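Local coordinates for protein putative phosphomannomutase (Thermus thermophilus, PDB 1TUO) that probably catalyses magnesium-dependent transfer of a phosphate group between positions of a phosphorylated sugar, at residues R20-R25 with P113-V118; D56-A61 with L106-N111; P11-T16 with A135-V140; F27-L32 with D62-A67. All blocks are in the same frame, centred on the assembly; numbering follows the deposited sequence.

Contact 1 (R20-R25 with P113-V118); sequences RGVIAR and PQYLGV
Strand 19-22 is joined to the mixed sheet of the N-terminal alpha/beta/alpha domain by an antiparallel pairing in which R20, G21 and V22 run against G117, L116 and Y115. G21 and L116 form the hydrogen-bonded pair: G21 N lies 3.0 Å from L116 O, and L116 N is equally close to G21 O. Just beyond the strand, I23 N adds a straighter bond to Q114 O at 2.8 Å. R20 with G117 and V22 with Y115 are the flanking non-hydrogen-bonded pairs.

The Y115 ring sits between two side chains of the other strand. V22 CG2 makes an off-centre CH-pi contact, 30° off the ring normal and 3.6 Å from Y115 CE2. On the other side of the ring plane, NH2 of R20 lies over a face, 3.8 Å from Y115 CE2; the arginine chain bends at chi3 (66°) and turns the edge of its guanidinium to the ring, the two planes standing 76° apart. With an alanine here, the V22 methyl would probably lose its aromatic cover and the R20 guanidinium would be left freer to turn. Next to V22, just past the strand, I23 CG1 packs on L116 CB at 3.7 Å.

Backbone bonds thus set the register, while the Y115 ring gains an apolar neighbour and, edge-on, a positively charged group whose attraction to it may be modest.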
loop_
_atom_site.group_PDB
_atom_site.type_symbol
_atom_site.label_atom_id
_atom_site.label_comp_id
_atom_site.label_asym_id
_atom_site.label_seq_id
_atom_site.Cartn_x
_atom_site.Cartn_y
_atom_site.Cartn_z
ATOM N N ARG A 20 15.960 -4.936 -1.735
ATOM C CA ARG A 20 15.248 -5.329 -2.938
ATOM C C ARG A 20 16.287 -5.585 -4.012
ATOM O O ARG A 20 17.380 -5.023 -3.973
ATOM C CB ARG A 20 14.296 -4.218 -3.388
ATOM C CG ARG A 20 13.399 -4.607 -4.552
ATOM C CD ARG A 20 12.669 -3.398 -5.135
ATOM N NE ARG A 20 13.593 -2.450 -5.755
ATOM C CZ ARG A 20 13.221 -1.341 -6.391
ATOM N NH1 ARG A 20 12.843 -0.222 -5.799
ATOM N NH2 ARG A 20 12.963 -1.535 -7.688
ATOM N N GLY A 21 15.951 -6.446 -4.960
ATOM C CA GLY A 21 16.876 -6.729 -6.037
ATOM C C GLY A 21 16.214 -7.627 -7.053
ATOM O O GLY A 21 15.080 -8.068 -6.856
ATOM N N VAL A 22 16.912 -7.882 -8.152
ATOM C CA VAL A 22 16.391 -8.760 -9.182
ATOM C C VAL A 22 16.741 -10.189 -8.794
ATOM O O VAL A 22 17.873 -10.481 -8.404
ATOM C CB VAL A 22 17.003 -8.415 -10.559
ATOM C CG1 VAL A 22 16.676 -9.514 -11.581
ATOM C CG2 VAL A 22 16.458 -7.075 -11.024
ATOM N N ILE A 23 15.750 -11.068 -8.882
ATOM C CA ILE A 23 15.911 -12.478 -8.547
ATOM C C ILE A 23 17.078 -13.087 -9.325
ATOM O O ILE A 23 17.177 -12.911 -10.535
ATOM C CB ILE A 23 14.599 -13.232 -8.855
ATOM C CG1 ILE A 23 13.509 -12.741 -7.889
ATOM C CG2 ILE A 23 14.802 -14.734 -8.756
ATOM C CD1 ILE A 23 12.077 -13.027 -8.339
ATOM N N ALA A 24 17.960 -13.781 -8.612
ATOM C CA ALA A 24 19.134 -14.431 -9.205
ATOM C C ALA A 24 20.270 -13.485 -9.593
ATOM O O ALA A 24 21.319 -13.939 -10.058
ATOM C CB ALA A 24 18.723 -15.286 -10.418
ATOM N N ARG A 25 20.071 -12.180 -9.426
ATOM C CA ARG A 25 21.142 -11.228 -9.716
ATOM C C ARG A 25 21.609 -10.747 -8.348
ATOM O O ARG A 25 22.513 -11.341 -7.756
ATOM C CB ARG A 25 20.642 -10.054 -10.562
ATOM C CG ARG A 25 21.756 -9.085 -10.969
ATOM C CD ARG A 25 21.266 -8.071 -11.995
ATOM N NE ARG A 25 21.067 -8.690 -13.302
ATOM C CZ ARG A 25 20.074 -8.388 -14.132
ATOM N NH1 ARG A 25 19.178 -7.470 -13.792
ATOM N NH2 ARG A 25 19.975 -9.006 -15.304
ATOM N N PRO A 113 7.738 -8.345 -12.123
ATOM C CA PRO A 113 7.938 -9.748 -11.743
ATOM C C PRO A 113 9.347 -10.207 -11.362
ATOM O O PRO A 113 9.504 -11.062 -10.489
ATOM C CB PRO A 113 7.422 -10.512 -12.962
ATOM C CG PRO A 113 6.393 -9.619 -13.520
ATOM C CD PRO A 113 7.017 -8.258 -13.407
ATOM N N GLN A 114 10.361 -9.661 -12.023
ATOM C CA GLN A 114 11.732 -10.080 -11.755
ATOM C C GLN A 114 12.288 -9.640 -10.405
ATOM O O GLN A 114 13.345 -10.112 -9.997
ATOM C CB GLN A 114 12.680 -9.592 -12.864
ATOM C CG GLN A 114 12.790 -8.081 -12.979
ATOM C CD GLN A 114 11.758 -7.491 -13.917
ATOM O OE1 GLN A 114 10.633 -7.982 -14.008
ATOM N NE2 GLN A 114 12.136 -6.424 -14.617
ATOM N N TYR A 115 11.580 -8.753 -9.711
ATOM C CA TYR A 115 12.052 -8.272 -8.415
ATOM C C TYR A 115 11.488 -9.003 -7.212
ATOM O O TYR A 115 10.371 -9.506 -7.238
ATOM C CB TYR A 115 11.718 -6.791 -8.219
ATOM C CG TYR A 115 12.410 -5.863 -9.175
ATOM C CD1 TYR A 115 11.817 -5.516 -10.389
ATOM C CD2 TYR A 115 13.661 -5.327 -8.869
ATOM C CE1 TYR A 115 12.457 -4.653 -11.275
ATOM C CE2 TYR A 115 14.309 -4.467 -9.746
ATOM C CZ TYR A 115 13.702 -4.134 -10.945
ATOM O OH TYR A 115 14.342 -3.280 -11.813
ATOM N N LEU A 116 12.287 -9.042 -6.155
ATOM C CA LEU A 116 11.865 -9.628 -4.895
ATOM C C LEU A 116 12.619 -8.825 -3.840
ATOM O O LEU A 116 13.537 -8.063 -4.158
ATOM C CB LEU A 116 12.206 -11.122 -4.833
ATOM C CG LEU A 116 11.459 -12.004 -3.813
ATOM C CD1 LEU A 116 10.078 -11.443 -3.485
ATOM C CD2 LEU A 116 11.335 -13.417 -4.370
ATOM N N GLY A 117 12.216 -8.954 -2.587
ATOM C CA GLY A 117 12.895 -8.206 -1.555
ATOM C C GLY A 117 12.398 -8.673 -0.218
ATOM O O GLY A 117 11.551 -9.561 -0.142
ATOM N N VAL A 118 12.953 -8.093 0.834
ATOM C CA VAL A 118 12.533 -8.433 2.177
ATOM C C VAL A 118 12.131 -7.131 2.852
ATOM O O VAL A 118 12.891 -6.163 2.862
ATOM C CB VAL A 118 13.662 -9.106 2.984
ATOM C CG1 VAL A 118 13.131 -9.516 4.359
ATOM C CG2 VAL A 118 14.185 -10.335 2.236
#

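Contact 2 (D56-A61 with L106-N111); sequences DTRFLA and LTASHN
With CG held between the backbone N and the carbonyl carbon (chi1 61°), D56 turns its carboxylate to T107, while R58 runs extended from CG to NE and swings its guanidinium across the chain (chi4 -87°) against A108. T107 OG1 donates to D56 OD1 at 2.6 Å, reaching it from above the carboxylate plane, and in turn accepts from S109 N in an ST turn. D56 OD2 closes an Asx turn with R58 N at 2.9 Å. The loop 106-111 carries the TASHN sequence of the phosphohexomutase active-site loop; S109, probably the phosphorylated serine by analogy with the family, directs OG to D251 and D249.

R58 ties this loop to the 56-61 segment. Its NH2 gives two bonds in the plane of the guanidinium, to N111 O at 2.7 Å and to S109 O at 2.9 Å, the latter met from above its carbonyl plane. A108 CB lies over the centre of one guanidinium face, 3.4 Å from CZ of R58. Were R58 an alanine, the carbonyls of S109 and N111 would probably be left without these donors and the turn from A108 to N111 less firmly set. R58 NE and D56 OD1 form a salt bridge at 3.2 Å, whose hydrogen bond is bent and weak, and one water joins D56 OD1, R58 NE and S109 O.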
loop_
_atom_site.group_PDB
_atom_site.type_symbol
_atom_site.label_atom_id
_atom_site.label_comp_id
_atom_site.label_asym_id
_atom_site.label_seq_id
_atom_site.Cartn_x
_atom_site.Cartn_y
_atom_site.Cartn_z
ATOM N N ASP A 56 4.791 -13.473 -0.799
ATOM C CA ASP A 56 3.707 -13.236 -1.745
ATOM C C ASP A 56 3.730 -14.303 -2.839
ATOM O O ASP A 56 4.199 -15.411 -2.592
ATOM C CB ASP A 56 3.768 -11.814 -2.325
ATOM C CG ASP A 56 5.044 -11.523 -3.087
ATOM O OD1 ASP A 56 5.263 -10.329 -3.390
ATOM O OD2 ASP A 56 5.815 -12.459 -3.392
ATOM N N THR A 57 3.219 -13.988 -4.028
ATOM C CA THR A 57 3.180 -14.986 -5.100
ATOM C C THR A 57 4.350 -14.924 -6.068
ATOM O O THR A 57 4.364 -15.651 -7.066
ATOM C CB THR A 57 1.895 -14.861 -5.941
ATOM O OG1 THR A 57 1.923 -13.626 -6.669
ATOM C CG2 THR A 57 0.666 -14.886 -5.044
ATOM N N ARG A 58 5.331 -14.078 -5.781
ATOM C CA ARG A 58 6.487 -13.963 -6.671
ATOM C C ARG A 58 7.256 -15.270 -6.773
ATOM O O ARG A 58 7.206 -16.100 -5.873
ATOM C CB ARG A 58 7.385 -12.823 -6.201
ATOM C CG ARG A 58 6.755 -11.478 -6.470
ATOM C CD ARG A 58 7.430 -10.297 -5.784
ATOM N NE ARG A 58 6.629 -9.102 -6.056
ATOM C CZ ARG A 58 6.782 -8.334 -7.129
ATOM N NH1 ARG A 58 7.727 -8.610 -8.021
ATOM N NH2 ARG A 58 5.948 -7.326 -7.351
ATOM N N PHE A 59 7.951 -15.459 -7.894
ATOM C CA PHE A 59 8.702 -16.687 -8.127
ATOM C C PHE A 59 9.721 -16.947 -7.015
ATOM O O PHE A 59 10.519 -16.080 -6.679
ATOM C CB PHE A 59 9.406 -16.614 -9.489
ATOM C CG PHE A 59 9.939 -17.939 -9.965
ATOM C CD1 PHE A 59 9.080 -18.904 -10.486
ATOM C CD2 PHE A 59 11.299 -18.222 -9.884
ATOM C CE1 PHE A 59 9.572 -20.144 -10.925
ATOM C CE2 PHE A 59 11.801 -19.461 -10.321
ATOM C CZ PHE A 59 10.937 -20.417 -10.838
ATOM N N LEU A 60 9.672 -18.152 -6.453
ATOM C CA LEU A 60 10.563 -18.569 -5.373
ATOM C C LEU A 60 10.373 -17.814 -4.059
ATOM O O LEU A 60 11.120 -18.043 -3.109
ATOM C CB LEU A 60 12.032 -18.454 -5.798
ATOM C CG LEU A 60 12.574 -19.535 -6.739
ATOM C CD1 LEU A 60 13.969 -19.140 -7.195
ATOM C CD2 LEU A 60 12.595 -20.886 -6.028
ATOM N N ALA A 61 9.376 -16.933 -3.981
ATOM C CA ALA A 61 9.172 -16.194 -2.730
ATOM C C ALA A 61 8.952 -17.180 -1.587
ATOM O O ALA A 61 9.419 -16.968 -0.457
ATOM C CB ALA A 61 7.975 -15.254 -2.855
ATOM N N LEU A 106 8.565 -11.470 2.377
ATOM C CA LEU A 106 9.229 -11.640 1.090
ATOM C C LEU A 106 8.261 -11.100 0.043
ATOM O O LEU A 106 7.236 -11.722 -0.267
ATOM C CB LEU A 106 9.536 -13.119 0.822
ATOM C CG LEU A 106 10.850 -13.688 1.381
ATOM C CD1 LEU A 106 12.032 -13.059 0.641
ATOM C CD2 LEU A 106 10.947 -13.430 2.888
ATOM N N THR A 107 8.580 -9.920 -0.474
ATOM C CA THR A 107 7.748 -9.280 -1.475
ATOM C C THR A 107 8.476 -8.107 -2.110
ATOM O O THR A 107 9.442 -7.587 -1.549
ATOM C CB THR A 107 6.427 -8.749 -0.846
ATOM O OG1 THR A 107 5.562 -8.258 -1.875
ATOM C CG2 THR A 107 6.713 -7.605 0.126
ATOM N N ALA A 108 8.012 -7.728 -3.298
ATOM C CA ALA A 108 8.530 -6.579 -4.023
ATOM C C ALA A 108 7.289 -5.756 -4.381
ATOM O O ALA A 108 7.281 -4.959 -5.324
ATOM C CB ALA A 108 9.288 -7.005 -5.276
ATOM N N SER A 109 6.225 -6.001 -3.617
ATOM C CA SER A 109 4.969 -5.267 -3.730
ATOM C C SER A 109 4.391 -5.098 -5.137
ATOM O O SER A 109 3.904 -6.053 -5.731
ATOM C CB SER A 109 5.166 -3.894 -3.059
ATOM O OG SER A 109 3.953 -3.170 -2.916
ATOM N N HIS A 110 4.454 -3.881 -5.660
ATOM C CA HIS A 110 3.896 -3.568 -6.978
ATOM C C HIS A 110 4.922 -3.555 -8.109
ATOM O O HIS A 110 4.593 -3.204 -9.240
ATOM C CB HIS A 110 3.229 -2.200 -6.907
ATOM C CG HIS A 110 4.187 -1.096 -6.598
ATOM N ND1 HIS A 110 4.845 -0.384 -7.578
ATOM C CD2 HIS A 110 4.657 -0.629 -5.416
ATOM C CE1 HIS A 110 5.678 0.472 -7.014
ATOM N NE2 HIS A 110 5.583 0.343 -5.703
ATOM N N ASN A 111 6.158 -3.936 -7.813
ATOM C CA ASN A 111 7.208 -3.927 -8.825
ATOM C C ASN A 111 7.123 -5.040 -9.862
ATOM O O ASN A 111 6.411 -6.023 -9.683
ATOM C CB ASN A 111 8.572 -3.968 -8.144
ATOM C CG ASN A 111 8.894 -2.679 -7.430
ATOM O OD1 ASN A 111 8.851 -1.600 -8.028
ATOM N ND2 ASN A 111 9.222 -2.774 -6.149
HETATM O O HOH W 1 3.956 -8.885 -5.206
#

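Contact 3 (P11-T16 with A135-V140)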
loop_
_atom_site.group_PDB
_atom_site.type_symbol
_atom_site.label_atom_id
_atom_site.label_comp_id
_atom_site.label_asym_id
_atom_site.label_seq_id
_atom_site.Cartn_x
_atom_site.Cartn_y
_atom_site.Cartn_z
ATOM N N PRO A 11 28.232 -5.591 -1.454
ATOM C CA PRO A 11 27.643 -4.860 -0.328
ATOM C C PRO A 11 26.120 -4.814 -0.454
ATOM O O PRO A 11 25.586 -4.449 -1.500
ATOM C CB PRO A 11 28.285 -3.481 -0.443
ATOM C CG PRO A 11 28.471 -3.329 -1.923
ATOM C CD PRO A 11 29.003 -4.686 -2.323
ATOM N N ILE A 12 25.429 -5.196 0.615
ATOM C CA ILE A 12 23.972 -5.208 0.620
ATOM C C ILE A 12 23.407 -3.941 1.249
ATOM O O ILE A 12 23.261 -3.859 2.471
ATOM C CB ILE A 12 23.435 -6.427 1.396
ATOM C CG1 ILE A 12 23.898 -7.719 0.720
ATOM C CG2 ILE A 12 21.919 -6.376 1.463
ATOM C CD1 ILE A 12 23.520 -8.972 1.471
ATOM N N ARG A 13 23.088 -2.956 0.415
ATOM C CA ARG A 13 22.540 -1.694 0.901
ATOM C C ARG A 13 21.018 -1.694 0.800
ATOM O O ARG A 13 20.455 -2.064 -0.230
ATOM C CB ARG A 13 23.101 -0.521 0.091
ATOM C CG ARG A 13 24.616 -0.523 -0.045
ATOM C CD ARG A 13 25.114 0.756 -0.708
ATOM N NE ARG A 13 26.540 0.691 -1.019
ATOM C CZ ARG A 13 27.501 0.494 -0.120
ATOM N NH1 ARG A 13 28.770 0.451 -0.505
ATOM N NH2 ARG A 13 27.198 0.343 1.164
ATOM N N PHE A 14 20.355 -1.273 1.870
ATOM C CA PHE A 14 18.900 -1.228 1.884
ATOM C C PHE A 14 18.368 -0.031 1.107
ATOM O O PHE A 14 19.110 0.905 0.803
ATOM C CB PHE A 14 18.380 -1.178 3.322
ATOM C CG PHE A 14 18.574 -2.459 4.088
ATOM C CD1 PHE A 14 17.907 -2.663 5.294
ATOM C CD2 PHE A 14 19.423 -3.457 3.615
ATOM C CE1 PHE A 14 18.082 -3.837 6.015
ATOM C CE2 PHE A 14 19.604 -4.634 4.331
ATOM C CZ PHE A 14 18.931 -4.823 5.535
ATOM N N GLY A 15 17.077 -0.065 0.789
ATOM C CA GLY A 15 16.466 1.024 0.049
ATOM C C GLY A 15 15.109 1.402 0.604
ATOM O O GLY A 15 14.089 0.836 0.208
ATOM N N THR A 16 15.096 2.368 1.517
ATOM C CA THR A 16 13.858 2.823 2.140
ATOM C C THR A 16 13.102 1.615 2.671
ATOM O O THR A 16 12.117 1.170 2.079
ATOM C CB THR A 16 12.969 3.583 1.134
ATOM O OG1 THR A 16 13.684 4.716 0.627
ATOM C CG2 THR A 16 11.691 4.066 1.808
ATOM N N ALA A 135 20.301 -0.236 11.517
ATOM C CA ALA A 135 20.929 -1.170 12.442
ATOM C C ALA A 135 21.091 -2.555 11.817
ATOM O O ALA A 135 22.132 -3.201 11.961
ATOM C CB ALA A 135 20.105 -1.259 13.720
ATOM N N ILE A 136 20.057 -3.013 11.123
ATOM C CA ILE A 136 20.103 -4.316 10.477
ATOM C C ILE A 136 21.124 -4.305 9.332
ATOM O O ILE A 136 21.912 -5.240 9.177
ATOM C CB ILE A 136 18.696 -4.700 9.932
ATOM C CG1 ILE A 136 17.727 -4.887 11.107
ATOM C CG2 ILE A 136 18.780 -5.970 9.112
ATOM C CD1 ILE A 136 16.251 -4.949 10.698
ATOM N N GLU A 137 21.113 -3.234 8.547
ATOM C CA GLU A 137 22.028 -3.102 7.415
ATOM C C GLU A 137 23.480 -3.172 7.878
ATOM O O GLU A 137 24.325 -3.796 7.237
ATOM C CB GLU A 137 21.798 -1.767 6.708
ATOM C CG GLU A 137 22.679 -1.548 5.486
ATOM C CD GLU A 137 22.568 -0.135 4.944
ATOM O OE1 GLU A 137 22.422 0.020 3.718
ATOM O OE2 GLU A 137 22.630 0.822 5.747
ATOM N N ALA A 138 23.756 -2.523 9.002
ATOM C CA ALA A 138 25.108 -2.495 9.547
ATOM C C ALA A 138 25.626 -3.876 9.936
ATOM O O ALA A 138 26.836 -4.110 9.937
ATOM C CB ALA A 138 25.153 -1.559 10.756
ATOM N N LEU A 139 24.713 -4.790 10.256
ATOM C CA LEU A 139 25.087 -6.137 10.675
ATOM C C LEU A 139 25.205 -7.189 9.573
ATOM O O LEU A 139 25.441 -8.360 9.863
ATOM C CB LEU A 139 24.101 -6.633 11.733
ATOM C CG LEU A 139 24.129 -5.874 13.060
ATOM C CD1 LEU A 139 22.930 -6.285 13.903
ATOM C CD2 LEU A 139 25.436 -6.180 13.789
ATOM N N VAL A 140 25.045 -6.788 8.318
ATOM C CA VAL A 140 25.155 -7.750 7.221
ATOM C C VAL A 140 26.601 -8.229 7.104
ATOM O O VAL A 140 27.510 -7.431 6.876
ATOM C CB VAL A 140 24.719 -7.132 5.875
ATOM C CG1 VAL A 140 24.951 -8.134 4.747
ATOM C CG2 VAL A 140 23.243 -6.752 5.930
HETATM O O HOH W 2 25.114 -3.825 4.520
#
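F14 and E137 bury the most surface where the segment leading to strand 19-22 crosses the end of helix 130-138, and they meet twice. First, CB of E137 covers the F14 ring: it stands almost exactly on the ring normal, 4.0 Å from the centroid, a CH-pi contact over the face. Second, the glutamate leaves its helix with CG anti to the backbone N (chi1 -178°) and stays extended, which carries the carboxylate back to the main chain of the phenylalanine it covers. There F14 N donates to E137 OE1 at 3.1 Å, with an N-H...O angle of 155° and from above the carboxylate plane. At the rim of the ring, I136 CG2 lies 3.8 Å from F14 CZ.

V140, just past the helix, supplies the third large area. Its CG1 meets CD1 of I12 at 3.7 Å, the two side chains crossing at about a right angle. Beside these apolar contacts a water donates to both I12 O and E137 O, at 2.8 Å from each, tying the two backbones together. Helix 29-45 lies alongside, with L35 against F14 and Y39 against I136.

E137 is therefore used at both ends, its CB methylene as cover for an aromatic face and its carboxylate as acceptor for a loop amide. K134, a long and weak ion-pair partner of E137 OE2, and R13, whose NH2 is 5.4 Å from E137 OE1, may both favour the ionised carboxylate.

Contact 4 (F27-L32 with D62-A67); sequences FTFATL and DAFARA
F64 reaches from helix 61-75 into the gap between F27 and F29, and its ring has a phenyl group on each face. CB leaves the helix beside L106, and with chi1 at -77° the ring is placed anti to the carbonyl carbon and heads for the start of the other helix. CG and CD1 both lie against F27 CE2, each 3.8 Å away. On the other edge, F64 CD2 touches F29 CE2 at 3.5 Å and more loosely approaches L32 CG. Further out, CE1 stays under F27, whereas F64 CE2 stands over the centre of the F29 ring, 3.6 Å from F29 CD1. The tip is shared: F64 CZ is 3.8 Å from F27 CD2, and F64 CZ is 3.9 Å from F29 CE1.

The three rings form an aromatic cluster at the junction of helices 29-45 and 61-75, which both pack on the L116 and V118 face of the sheet in the alpha/beta/alpha domain. F27 turns its edge to one face of F64 in a T-shaped pair, planes 77° apart. F29 stacks face to face on the other, with planes at 24° and centroids separated by 4.2 Å.

T28 between them is the N-cap, its OG1 accepting from T31 N; F27 precedes the helix and F29 is in its first turn. Beyond the cluster the F29 ring also touches A63, its CZ lying 3.9 Å from A63 CB. One turn along, L32 CD1 and the rim of F29 both face A67 CB.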
loop_
_atom_site.group_PDB
_atom_site.type_symbol
_atom_site.label_atom_id
_atom_site.label_comp_id
_atom_site.label_asym_id
_atom_site.label_seq_id
_atom_site.Cartn_x
_atom_site.Cartn_y
_atom_site.Cartn_z
ATOM N N PHE A 27 19.357 -10.432 -5.767
ATOM C CA PHE A 27 18.557 -11.173 -4.795
ATOM C C PHE A 27 18.739 -12.672 -4.991
ATOM O O PHE A 27 18.017 -13.303 -5.764
ATOM C CB PHE A 27 17.075 -10.816 -4.918
ATOM C CG PHE A 27 16.288 -11.110 -3.671
ATOM C CD1 PHE A 27 16.237 -10.181 -2.638
ATOM C CD2 PHE A 27 15.662 -12.334 -3.500
ATOM C CE1 PHE A 27 15.569 -10.480 -1.442
ATOM C CE2 PHE A 27 14.994 -12.643 -2.312
ATOM C CZ PHE A 27 14.950 -11.712 -1.285
ATOM N N THR A 28 19.716 -13.231 -4.284
ATOM C CA THR A 28 20.023 -14.652 -4.367
ATOM C C THR A 28 19.857 -15.300 -2.998
ATOM O O THR A 28 19.688 -14.609 -1.985
ATOM C CB THR A 28 21.484 -14.868 -4.804
ATOM O OG1 THR A 28 22.353 -14.304 -3.810
ATOM C CG2 THR A 28 21.748 -14.189 -6.147
ATOM N N PHE A 29 19.908 -16.626 -2.953
ATOM C CA PHE A 29 19.791 -17.295 -1.663
ATOM C C PHE A 29 20.992 -16.909 -0.804
ATOM O O PHE A 29 20.887 -16.805 0.421
ATOM C CB PHE A 29 19.705 -18.809 -1.837
ATOM C CG PHE A 29 18.343 -19.281 -2.247
ATOM C CD1 PHE A 29 18.003 -19.405 -3.590
ATOM C CD2 PHE A 29 17.370 -19.541 -1.281
ATOM C CE1 PHE A 29 16.710 -19.778 -3.968
ATOM C CE2 PHE A 29 16.077 -19.912 -1.647
ATOM C CZ PHE A 29 15.745 -20.031 -2.991
ATOM N N ALA A 30 22.132 -16.685 -1.450
ATOM C CA ALA A 30 23.339 -16.283 -0.731
ATOM C C ALA A 30 23.106 -14.935 -0.049
ATOM O O ALA A 30 23.476 -14.748 1.116
ATOM C CB ALA A 30 24.513 -16.183 -1.695
ATOM N N THR A 31 22.498 -13.995 -0.771
ATOM C CA THR A 31 22.239 -12.686 -0.178
ATOM C C THR A 31 21.153 -12.751 0.900
ATOM O O THR A 31 21.163 -12.024 1.887
ATOM C CB THR A 31 21.792 -11.746 -1.294
ATOM O OG1 THR A 31 22.933 -11.356 -2.064
ATOM C CG2 THR A 31 21.138 -10.497 -0.695
ATOM N N LEU A 32 20.162 -13.627 0.647
ATOM C CA LEU A 32 19.095 -13.838 1.618
ATOM C C LEU A 32 19.647 -14.329 2.967
ATOM O O LEU A 32 19.230 -13.905 4.032
ATOM C CB LEU A 32 18.127 -14.870 1.030
ATOM C CG LEU A 32 16.867 -15.078 1.872
ATOM C CD1 LEU A 32 17.087 -16.059 3.027
ATOM C CD2 LEU A 32 16.333 -13.788 2.497
ATOM N N ASP A 62 8.236 -18.260 -1.885
ATOM C CA ASP A 62 7.972 -19.288 -0.890
ATOM C C ASP A 62 9.274 -19.948 -0.440
ATOM O O ASP A 62 9.508 -20.133 0.757
ATOM C CB ASP A 62 6.973 -20.330 -1.439
ATOM C CG ASP A 62 7.412 -20.972 -2.761
ATOM O OD1 ASP A 62 8.364 -20.504 -3.423
ATOM O OD2 ASP A 62 6.760 -21.966 -3.151
ATOM N N ALA A 63 10.135 -20.284 -1.398
ATOM C CA ALA A 63 11.411 -20.914 -1.064
ATOM C C ALA A 63 12.314 -19.976 -0.257
ATOM O O ALA A 63 12.990 -20.408 0.683
ATOM C CB ALA A 63 12.127 -21.364 -2.340
ATOM N N PHE A 64 12.328 -18.696 -0.623
ATOM C CA PHE A 64 13.142 -17.722 0.099
ATOM C C PHE A 64 12.616 -17.572 1.523
ATOM O O PHE A 64 13.391 -17.442 2.471
ATOM C CB PHE A 64 13.115 -16.363 -0.610
ATOM C CG PHE A 64 13.989 -16.292 -1.847
ATOM C CD1 PHE A 64 13.437 -16.025 -3.091
ATOM C CD2 PHE A 64 15.367 -16.450 -1.750
ATOM C CE1 PHE A 64 14.250 -15.910 -4.228
ATOM C CE2 PHE A 64 16.181 -16.339 -2.877
ATOM C CZ PHE A 64 15.619 -16.065 -4.115
ATOM N N ALA A 65 11.294 -17.587 1.670
ATOM C CA ALA A 65 10.684 -17.453 2.991
ATOM C C ALA A 65 11.007 -18.654 3.884
ATOM O O ALA A 65 11.246 -18.501 5.083
ATOM C CB ALA A 65 9.168 -17.291 2.856
ATOM N N ARG A 66 10.999 -19.849 3.309
ATOM C CA ARG A 66 11.311 -21.043 4.080
ATOM C C ARG A 66 12.775 -20.988 4.516
ATOM O O ARG A 66 13.112 -21.354 5.642
ATOM C CB ARG A 66 11.058 -22.306 3.244
ATOM C CG ARG A 66 9.585 -22.591 2.962
ATOM C CD ARG A 66 9.383 -24.018 2.450
ATOM N NE ARG A 66 10.061 -24.257 1.179
ATOM C CZ ARG A 66 9.551 -23.965 -0.014
ATOM N NH1 ARG A 66 8.346 -23.422 -0.113
ATOM N NH2 ARG A 66 10.249 -24.218 -1.113
ATOM N N ALA A 67 13.635 -20.510 3.621
ATOM C CA ALA A 67 15.065 -20.408 3.907
ATOM C C ALA A 67 15.313 -19.405 5.032
ATOM O O ALA A 67 16.102 -19.659 5.945
ATOM C CB ALA A 67 15.820 -19.982 2.651
#

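How the contacts relate
All four contacts lie in the N-terminal alpha/beta/alpha domain, and contact 2 holds the probable active-site loop. Contacts 1 and 2 have centres about 8 Å apart and meet along strand 115-122: Y115 O probably accepts from R58 NH1 (2.9 Å), and G117 O from T107 N (3.0 Å). Contact 4 packs against both, with L116 CD2 3.6 Å from F64 CD1 and L106 CD1 3.7 Å from F27 CZ, so the aromatic cluster backs the strands on either side of the loop in sequence, 102-106 and 115-122. Contact 3 lies farthest from the loop, nearest atoms about 9 Å from contact 2; it touches contact 4 through I12 CD1 and T31 CG2 (3.6 Å) and adjoins contact 1 in sequence.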